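Modulator of the activity of Ets CG15085-PA (Drosophila melanogaster, PDB 1SV0) probably relieves repression by the Ets protein Yan, binding the Yan SAM domain through its own SAM domain and so promoting depolymerization of Yan. Local coordinates at residues C[22-26]-C[67-72]; C[38-44]-C[57-61]. One frame throughout, in Å; residues are numbered along the deposited sequence.

Interaction 1: C[22-26]-C[67-72]; sequences WLINM and MLYRDF
Trp22 reaches from helix 16-30 to helix 65-80 and donates its indole N-H to Asp71. The NE1 to OD1 distance is 2.8 Å and the N-H...O angle 162°, a nearly straight bond; OD1 lies close to the indole plane, whereas the donor stands above the carboxylate plane. The ring reaches that far because CG is anti to the backbone N (chi1 165°). The edge of its six-membered part abuts the Leu68 carbonyl, CZ2 3.2 Å from Leu68 O, and one face receives the edge of Phe72, an edge-to-face pair.

Met26 can be followed outward. Its CB lies 3.6 Å from Leu68 CD2, and CG meets the same methyl while resting over a face of the Trp22 ring. SD stands 3.5 Å from Asp71 CG, and CE, turned back by bends at chi2 and chi3, ends 3.6 Å from Met67 O, also close to Asp71 CB. Leu68 spreads its two methyls, CD2 to Met26 and CD1 to Leu23 CD2 at 3.8 Å. A leucine in place of Trp22 would probably leave Asp71 without its indole donor and open a gap between Leu68 and Phe72.

The helix axes stay 11.2 Å apart and run at 118°, a spacing bridged by large side chains in the core of the SAM helical bundle. Asp71 OD1 also forms a salt bridge with Arg75, so the indole and guanidinium share one oxygen; together they would be expected to stabilise the carboxylate's negative charge beside an otherwise apolar interface.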
ATOM      1  N   TRP C  22      -8.515  -5.567  11.233  1.00 22.10           N
ATOM      2  CA  TRP C  22      -9.377  -6.199  10.225  1.00 23.36           C
ATOM      3  C   TRP C  22      -8.807  -7.562   9.821  1.00 23.13           C
ATOM      4  O   TRP C  22      -9.550  -8.520   9.607  1.00 22.13           O
ATOM      5  CB  TRP C  22      -9.482  -5.310   8.977  1.00 22.45           C
ATOM      6  CG  TRP C  22     -10.046  -6.004   7.761  1.00 23.93           C
ATOM      7  CD1 TRP C  22     -11.342  -6.442   7.577  1.00 24.35           C
ATOM      8  CD2 TRP C  22      -9.342  -6.326   6.554  1.00 22.96           C
ATOM      9  NE1 TRP C  22     -11.476  -7.007   6.335  1.00 22.06           N
ATOM     10  CE2 TRP C  22     -10.270  -6.949   5.683  1.00 25.06           C
ATOM     11  CE3 TRP C  22      -8.018  -6.145   6.119  1.00 23.48           C
ATOM     12  CZ2 TRP C  22      -9.913  -7.395   4.395  1.00 25.03           C
ATOM     13  CZ3 TRP C  22      -7.660  -6.587   4.830  1.00 24.55           C
ATOM     14  CH2 TRP C  22      -8.610  -7.205   3.989  1.00 25.21           C
ATOM     15  N   LEU C  23      -7.484  -7.644   9.704  1.00 22.75           N
ATOM     16  CA  LEU C  23      -6.840  -8.900   9.318  1.00 23.85           C
ATOM     17  C   LEU C  23      -7.042  -9.954  10.403  1.00 24.08           C
ATOM     18  O   LEU C  23      -7.325 -11.117  10.109  1.00 21.06           O
ATOM     19  CB  LEU C  23      -5.342  -8.680   9.073  1.00 24.17           C
ATOM     20  CG  LEU C  23      -4.983  -7.957   7.770  1.00 25.69           C
ATOM     21  CD1 LEU C  23      -3.487  -7.608   7.763  1.00 25.86           C
ATOM     22  CD2 LEU C  23      -5.328  -8.857   6.583  1.00 24.27           C
ATOM     23  N   ILE C  24      -6.876  -9.542  11.657  1.00 23.98           N
ATOM     24  CA  ILE C  24      -7.064 -10.453  12.784  1.00 25.95           C
ATOM     25  C   ILE C  24      -8.519 -10.952  12.807  1.00 25.25           C
ATOM     26  O   ILE C  24      -8.766 -12.141  13.007  1.00 26.09           O
ATOM     27  CB  ILE C  24      -6.720  -9.752  14.124  1.00 25.90           C
ATOM     28  CG1 ILE C  24      -5.204  -9.553  14.217  1.00 26.14           C
ATOM     29  CG2 ILE C  24      -7.234 -10.579  15.309  1.00 24.93           C
ATOM     30  CD1 ILE C  24      -4.773  -8.711  15.396  1.00 32.10           C
ATOM     31  N   ASN C  25      -9.472 -10.044  12.607  1.00 25.10           N
ATOM     32  CA  ASN C  25     -10.892 -10.417  12.568  1.00 27.65           C
ATOM     33  C   ASN C  25     -11.176 -11.392  11.428  1.00 26.93           C
ATOM     34  O   ASN C  25     -11.950 -12.339  11.587  1.00 26.23           O
ATOM     35  CB  ASN C  25     -11.788  -9.181  12.381  1.00 27.65           C
ATOM     36  CG  ASN C  25     -11.913  -8.361  13.645  1.00 30.52           C
ATOM     37  OD1 ASN C  25     -11.753  -8.879  14.748  1.00 30.23           O
ATOM     38  ND2 ASN C  25     -12.218  -7.078  13.493  1.00 32.95           N
ATOM     39  N   MET C  26     -10.564 -11.148  10.270  1.00 27.07           N
ATOM     40  CA  MET C  26     -10.757 -12.029   9.118  1.00 26.03           C
ATOM     41  C   MET C  26     -10.198 -13.417   9.407  1.00 26.19           C
ATOM     42  O   MET C  26     -10.798 -14.426   9.027  1.00 25.97           O
ATOM     43  CB  MET C  26     -10.070 -11.453   7.870  1.00 25.66           C
ATOM     44  CG  MET C  26     -10.813 -10.280   7.233  1.00 29.33           C
ATOM     45  SD  MET C  26     -12.483 -10.724   6.668  1.00 33.11           S
ATOM     46  CE  MET C  26     -12.107 -11.975   5.406  1.00 33.75           C
ATOM     47  N   MET C  67     -10.225 -14.164   0.081  1.00 31.75           N
ATOM     48  CA  MET C  67     -11.307 -13.748   0.969  1.00 33.31           C
ATOM     49  C   MET C  67     -11.017 -12.362   1.526  1.00 31.01           C
ATOM     50  O   MET C  67     -11.939 -11.595   1.792  1.00 29.86           O
ATOM     51  CB  MET C  67     -11.493 -14.745   2.118  1.00 34.63           C
ATOM     52  CG  MET C  67     -11.958 -16.120   1.660  1.00 39.80           C
ATOM     53  SD  MET C  67     -13.289 -16.006   0.438  1.00 44.38           S
ATOM     54  CE  MET C  67     -14.639 -15.307   1.410  1.00 38.54           C
ATOM     55  N   LEU C  68      -9.733 -12.054   1.718  1.00 29.26           N
ATOM     56  CA  LEU C  68      -9.327 -10.737   2.212  1.00 28.06           C
ATOM     57  C   LEU C  68      -9.658  -9.702   1.139  1.00 28.75           C
ATOM     58  O   LEU C  68     -10.253  -8.647   1.419  1.00 26.91           O
ATOM     59  CB  LEU C  68      -7.814 -10.695   2.495  1.00 25.70           C
ATOM     60  CG  LEU C  68      -7.259 -11.636   3.565  1.00 25.77           C
ATOM     61  CD1 LEU C  68      -5.757 -11.394   3.752  1.00 24.52           C
ATOM     62  CD2 LEU C  68      -8.007 -11.412   4.873  1.00 25.35           C
ATOM     63  N   TYR C  69      -9.258 -10.009  -0.095  1.00 29.85           N
ATOM     64  CA  TYR C  69      -9.503  -9.120  -1.229  1.00 30.61           C
ATOM     65  C   TYR C  69     -10.998  -8.879  -1.375  1.00 31.66           C
ATOM     66  O   TYR C  69     -11.464  -7.748  -1.464  1.00 30.80           O
ATOM     67  CB  TYR C  69      -8.980  -9.755  -2.520  1.00 33.12           C
ATOM     68  CG  TYR C  69      -9.309  -8.963  -3.771  1.00 34.95           C
ATOM     69  CD1 TYR C  69      -8.592  -7.817  -4.101  1.00 37.38           C
ATOM     70  CD2 TYR C  69     -10.354  -9.353  -4.613  1.00 35.93           C
ATOM     71  CE1 TYR C  69      -8.902  -7.072  -5.245  1.00 39.33           C
ATOM     72  CE2 TYR C  69     -10.675  -8.615  -5.757  1.00 38.73           C
ATOM     73  CZ  TYR C  69      -9.944  -7.477  -6.066  1.00 39.27           C
ATOM     74  OH  TYR C  69     -10.245  -6.750  -7.194  1.00 41.97           O
ATOM     75  N   ARG C  70     -11.742  -9.973  -1.397  1.00 33.88           N
ATOM     76  CA  ARG C  70     -13.187  -9.928  -1.549  1.00 37.25           C
ATOM     77  C   ARG C  70     -13.855  -9.077  -0.468  1.00 37.10           C
ATOM     78  O   ARG C  70     -14.673  -8.209  -0.775  1.00 36.65           O
ATOM     79  CB  ARG C  70     -13.726 -11.353  -1.514  1.00 40.82           C
ATOM     80  CG  ARG C  70     -15.164 -11.519  -1.952  1.00 48.81           C
ATOM     81  CD  ARG C  70     -15.465 -13.004  -2.134  1.00 52.29           C
ATOM     82  NE  ARG C  70     -14.540 -13.619  -3.086  1.00 56.25           N
ATOM     83  CZ  ARG C  70     -14.505 -14.919  -3.365  1.00 58.62           C
ATOM     84  NH1 ARG C  70     -15.341 -15.756  -2.761  1.00 59.58           N
ATOM     85  NH2 ARG C  70     -13.636 -15.384  -4.255  1.00 58.44           N
ATOM     86  N   ASP C  71     -13.497  -9.326   0.790  1.00 34.17           N
ATOM     87  CA  ASP C  71     -14.067  -8.595   1.917  1.00 33.79           C
ATOM     88  C   ASP C  71     -13.755  -7.101   1.870  1.00 33.23           C
ATOM     89  O   ASP C  71     -14.630  -6.273   2.146  1.00 30.88           O
ATOM     90  CB  ASP C  71     -13.561  -9.200   3.233  1.00 34.77           C
ATOM     91  CG  ASP C  71     -14.278  -8.645   4.449  1.00 37.81           C
ATOM     92  OD1 ASP C  71     -13.813  -7.631   5.020  1.00 39.01           O
ATOM     93  OD2 ASP C  71     -15.316  -9.226   4.833  1.00 38.67           O
ATOM     94  N   PHE C  72     -12.518  -6.750   1.518  1.00 31.26           N
ATOM     95  CA  PHE C  72     -12.140  -5.339   1.442  1.00 32.34           C
ATOM     96  C   PHE C  72     -12.939  -4.616   0.353  1.00 33.81           C
ATOM     97  O   PHE C  72     -13.413  -3.494   0.559  1.00 32.88           O
ATOM     98  CB  PHE C  72     -10.642  -5.178   1.159  1.00 30.36           C
ATOM     99  CG  PHE C  72     -10.152  -3.766   1.311  1.00 31.41           C
ATOM    100  CD1 PHE C  72      -9.858  -3.250   2.569  1.00 30.89           C
ATOM    101  CD2 PHE C  72     -10.009  -2.940   0.200  1.00 30.53           C
ATOM    102  CE1 PHE C  72      -9.428  -1.933   2.721  1.00 33.38           C
ATOM    103  CE2 PHE C  72      -9.575  -1.616   0.340  1.00 31.76           C
ATOM    104  CZ  PHE C  72      -9.285  -1.113   1.598  1.00 31.22           C
TER

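Interaction 2: C[38-44]-C[57-61]; sequences LPQKFPM and YLCRV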
ATOM      1  N   LEU C  38       0.889 -12.595   9.904  1.00 36.81           N
ATOM      2  CA  LEU C  38      -0.136 -12.185   8.946  1.00 36.90           C
ATOM      3  C   LEU C  38      -0.143 -10.665   8.774  1.00 34.15           C
ATOM      4  O   LEU C  38       0.022 -10.161   7.667  1.00 36.68           O
ATOM      5  CB  LEU C  38      -1.530 -12.656   9.391  1.00 40.10           C
ATOM      6  CG  LEU C  38      -2.671 -12.231   8.454  1.00 42.80           C
ATOM      7  CD1 LEU C  38      -2.550 -12.991   7.132  1.00 42.05           C
ATOM      8  CD2 LEU C  38      -4.024 -12.512   9.110  1.00 42.61           C
ATOM      9  N   PRO C  39      -0.334  -9.913   9.868  1.00 32.62           N
ATOM     10  CA  PRO C  39      -0.346  -8.452   9.741  1.00 33.15           C
ATOM     11  C   PRO C  39       0.976  -7.862   9.268  1.00 32.41           C
ATOM     12  O   PRO C  39       0.996  -6.817   8.624  1.00 31.19           O
ATOM     13  CB  PRO C  39      -0.742  -7.978  11.138  1.00 32.47           C
ATOM     14  CG  PRO C  39      -0.276  -9.090  12.032  1.00 36.40           C
ATOM     15  CD  PRO C  39      -0.656 -10.319  11.248  1.00 32.84           C
ATOM     16  N   GLN C  40       2.082  -8.534   9.573  1.00 33.32           N
ATOM     17  CA  GLN C  40       3.383  -8.042   9.136  1.00 34.38           C
ATOM     18  C   GLN C  40       3.496  -8.049   7.611  1.00 33.82           C
ATOM     19  O   GLN C  40       4.346  -7.360   7.051  1.00 33.70           O
ATOM     20  CB  GLN C  40       4.508  -8.881   9.756  1.00 37.61           C
ATOM     21  CG  GLN C  40       4.658  -8.654  11.248  1.00 43.17           C
ATOM     22  CD  GLN C  40       5.769  -9.476  11.867  1.00 45.93           C
ATOM     23  OE1 GLN C  40       5.664 -10.693  11.982  1.00 48.02           O
ATOM     24  NE2 GLN C  40       6.842  -8.810  12.272  1.00 47.25           N
ATOM     25  N   LYS C  41       2.645  -8.828   6.942  1.00 31.82           N
ATOM     26  CA  LYS C  41       2.653  -8.886   5.477  1.00 32.35           C
ATOM     27  C   LYS C  41       1.950  -7.648   4.912  1.00 30.94           C
ATOM     28  O   LYS C  41       2.057  -7.349   3.718  1.00 28.05           O
ATOM     29  CB  LYS C  41       1.902 -10.127   4.963  1.00 35.90           C
ATOM     30  CG  LYS C  41       2.427 -11.471   5.457  1.00 40.44           C
ATOM     31  CD  LYS C  41       3.802 -11.776   4.907  1.00 43.63           C
ATOM     32  CE  LYS C  41       4.283 -13.147   5.375  1.00 46.58           C
ATOM     33  NZ  LYS C  41       5.670 -13.450   4.907  1.00 49.19           N
ATOM     34  N   PHE C  42       1.233  -6.938   5.780  1.00 27.19           N
ATOM     35  CA  PHE C  42       0.487  -5.751   5.372  1.00 29.35           C
ATOM     36  C   PHE C  42       0.801  -4.524   6.225  1.00 28.17           C
ATOM     37  O   PHE C  42      -0.056  -4.041   6.966  1.00 28.23           O
ATOM     38  CB  PHE C  42      -1.027  -6.010   5.444  1.00 28.91           C
ATOM     39  CG  PHE C  42      -1.498  -7.157   4.597  1.00 29.58           C
ATOM     40  CD1 PHE C  42      -1.369  -8.467   5.040  1.00 30.79           C
ATOM     41  CD2 PHE C  42      -2.103  -6.926   3.363  1.00 31.60           C
ATOM     42  CE1 PHE C  42      -1.842  -9.530   4.272  1.00 27.12           C
ATOM     43  CE2 PHE C  42      -2.578  -7.980   2.586  1.00 30.28           C
ATOM     44  CZ  PHE C  42      -2.445  -9.288   3.045  1.00 31.10           C
ATOM     45  N   PRO C  43       2.037  -4.012   6.146  1.00 28.08           N
ATOM     46  CA  PRO C  43       2.414  -2.834   6.927  1.00 28.69           C
ATOM     47  C   PRO C  43       1.966  -1.566   6.180  1.00 29.61           C
ATOM     48  O   PRO C  43       2.804  -0.777   5.739  1.00 28.88           O
ATOM     49  CB  PRO C  43       3.936  -2.955   6.997  1.00 29.74           C
ATOM     50  CG  PRO C  43       4.267  -3.491   5.637  1.00 28.03           C
ATOM     51  CD  PRO C  43       3.202  -4.567   5.430  1.00 27.89           C
ATOM     52  N   MET C  44       0.654  -1.374   6.046  1.00 26.85           N
ATOM     53  CA  MET C  44       0.111  -0.227   5.315  1.00 27.62           C
ATOM     54  C   MET C  44      -1.319   0.086   5.763  1.00 26.83           C
ATOM     55  O   MET C  44      -1.924  -0.702   6.492  1.00 25.78           O
ATOM     56  CB  MET C  44       0.111  -0.548   3.822  1.00 28.86           C
ATOM     57  CG  MET C  44      -0.694  -1.810   3.503  1.00 33.76           C
ATOM     58  SD  MET C  44      -0.595  -2.385   1.788  1.00 39.68           S
ATOM     59  CE  MET C  44       0.944  -3.304   1.850  1.00 35.43           C
ATOM     60  N   TYR C  57      -2.609  -9.711  -2.909  1.00 32.73           N
ATOM     61  CA  TYR C  57      -3.125 -10.317  -1.687  1.00 32.66           C
ATOM     62  C   TYR C  57      -2.668 -11.777  -1.646  1.00 34.19           C
ATOM     63  O   TYR C  57      -2.130 -12.244  -0.644  1.00 33.48           O
ATOM     64  CB  TYR C  57      -4.656 -10.292  -1.665  1.00 30.50           C
ATOM     65  CG  TYR C  57      -5.276  -8.985  -1.240  1.00 32.24           C
ATOM     66  CD1 TYR C  57      -5.525  -7.969  -2.164  1.00 32.18           C
ATOM     67  CD2 TYR C  57      -5.662  -8.780   0.084  1.00 33.19           C
ATOM     68  CE1 TYR C  57      -6.153  -6.781  -1.784  1.00 32.19           C
ATOM     69  CE2 TYR C  57      -6.290  -7.599   0.479  1.00 35.78           C
ATOM     70  CZ  TYR C  57      -6.534  -6.605  -0.462  1.00 35.22           C
ATOM     71  OH  TYR C  57      -7.178  -5.451  -0.081  1.00 36.44           O
ATOM     72  N   LEU C  58      -2.890 -12.489  -2.748  1.00 35.71           N
ATOM     73  CA  LEU C  58      -2.521 -13.899  -2.850  1.00 37.63           C
ATOM     74  C   LEU C  58      -1.034 -14.111  -2.647  1.00 39.35           C
ATOM     75  O   LEU C  58      -0.609 -15.130  -2.099  1.00 39.21           O
ATOM     76  CB  LEU C  58      -2.931 -14.450  -4.209  1.00 38.27           C
ATOM     77  CG  LEU C  58      -4.434 -14.467  -4.474  1.00 38.96           C
ATOM     78  CD1 LEU C  58      -4.691 -14.917  -5.897  1.00 41.06           C
ATOM     79  CD2 LEU C  58      -5.115 -15.399  -3.481  1.00 40.10           C
ATOM     80  N   CYS C  59      -0.244 -13.139  -3.090  1.00 40.06           N
ATOM     81  CA  CYS C  59       1.204 -13.206  -2.961  1.00 41.47           C
ATOM     82  C   CYS C  59       1.608 -13.240  -1.488  1.00 39.24           C
ATOM     83  O   CYS C  59       2.553 -13.928  -1.097  1.00 37.27           O
ATOM     84  CB  CYS C  59       1.834 -11.990  -3.642  1.00 45.27           C
ATOM     85  SG  CYS C  59       3.621 -11.943  -3.542  1.00 57.58           S
ATOM     86  N   ARG C  60       0.871 -12.497  -0.675  1.00 36.88           N
ATOM     87  CA  ARG C  60       1.144 -12.414   0.749  1.00 37.16           C
ATOM     88  C   ARG C  60       0.464 -13.562   1.496  1.00 36.14           C
ATOM     89  O   ARG C  60       1.047 -14.170   2.385  1.00 35.34           O
ATOM     90  CB  ARG C  60       0.647 -11.058   1.269  1.00 37.29           C
ATOM     91  CG  ARG C  60       0.916  -9.915   0.280  1.00 38.55           C
ATOM     92  CD  ARG C  60       0.257  -8.603   0.699  1.00 38.74           C
ATOM     93  NE  ARG C  60       1.238  -7.536   0.885  1.00 35.47           N
ATOM     94  CZ  ARG C  60       1.868  -6.917  -0.110  1.00 35.06           C
ATOM     95  NH1 ARG C  60       1.614  -7.252  -1.368  1.00 34.27           N
ATOM     96  NH2 ARG C  60       2.768  -5.984   0.154  1.00 33.27           N
ATOM     97  N   VAL C  61      -0.771 -13.858   1.119  1.00 37.47           N
ATOM     98  CA  VAL C  61      -1.538 -14.917   1.767  1.00 38.90           C
ATOM     99  C   VAL C  61      -2.132 -15.827   0.691  1.00 40.08           C
ATOM    100  O   VAL C  61      -3.271 -15.629   0.266  1.00 40.63           O
ATOM    101  CB  VAL C  61      -2.694 -14.319   2.604  1.00 40.28           C
ATOM    102  CG1 VAL C  61      -3.226 -15.361   3.580  1.00 41.31           C
ATOM    103  CG2 VAL C  61      -2.213 -13.075   3.339  1.00 39.25           C
TER
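Arg60 lays its aliphatic chain over Phe42 before its head turns to the backbone of Lys41. CD sits over one face of the Phe42 ring, 3.9 Å from the centroid, which is CH-pi geometry; CZ is farther away, and any cation-pi attraction is at most weak. The bend comes at chi3, 121°, an unusual value intermediate between the staggered positions, and the guanidinium plane ends oblique to the ring. NE then donates to Lys41 O at 3.0 Å with an N-H...O angle of 160°. The oxygen lies near the guanidinium plane, while the donor is tilted from the carbonyl plane.

Phe42 carries its CG anti to the carbonyl carbon (chi1 -58°), which sends the ring toward helix 54-60. There CE1 meets Val61 CG2 at its edge, 3.7 Å away, and CE2 approaches Tyr57 CD2 at 4.1 Å. The same valine methyl is also touched by Leu38 CD1, 3.8 Å off, the two side chains crossing at about a right angle.

Within the all-helical SAM fold, this contact joins the short, weakly bonded helix 37-40 and the loop after it to helix 54-60 and Val61. Pro43 centres an inverse gamma turn, beyond which Met44 comes back toward the arginine, its CE 3.7 Å from Arg60 NH2.

The guanidinium has further partners. NH1 bonds to Met56 O and forms a salt bridge with Asp63 of the Ets DNA-binding protein pokkuri chain, and NH2 donates to Gly60 O of that same chain. The side chain of Lys41 meets Arg60 through CB, 4.0 Å from Arg60 CB, and its chain, bent at chi2, leads the amine away.

Overall arrangement
Interaction 1 is the deeper contact, centred about 4 Å from the centre of the chain against about 9 Å for interaction 2, which is partly buried and reaches the partner chain. Between the segments themselves, each has one hydrogen bond set among apolar groups: a side chain to side chain bond in 22-26 with 67-72, a side chain to backbone bond in 38-44 with 57-61. They use different helices, yet they meet: Leu23 packs on Phe42, and Tyr57 on Tyr69 and Phe72. In sequence, interaction 2 is nested inside the loop closed by interaction 1. The charged group stays within the chain in interaction 1, whereas that of interaction 2 also binds the pokkuri chain.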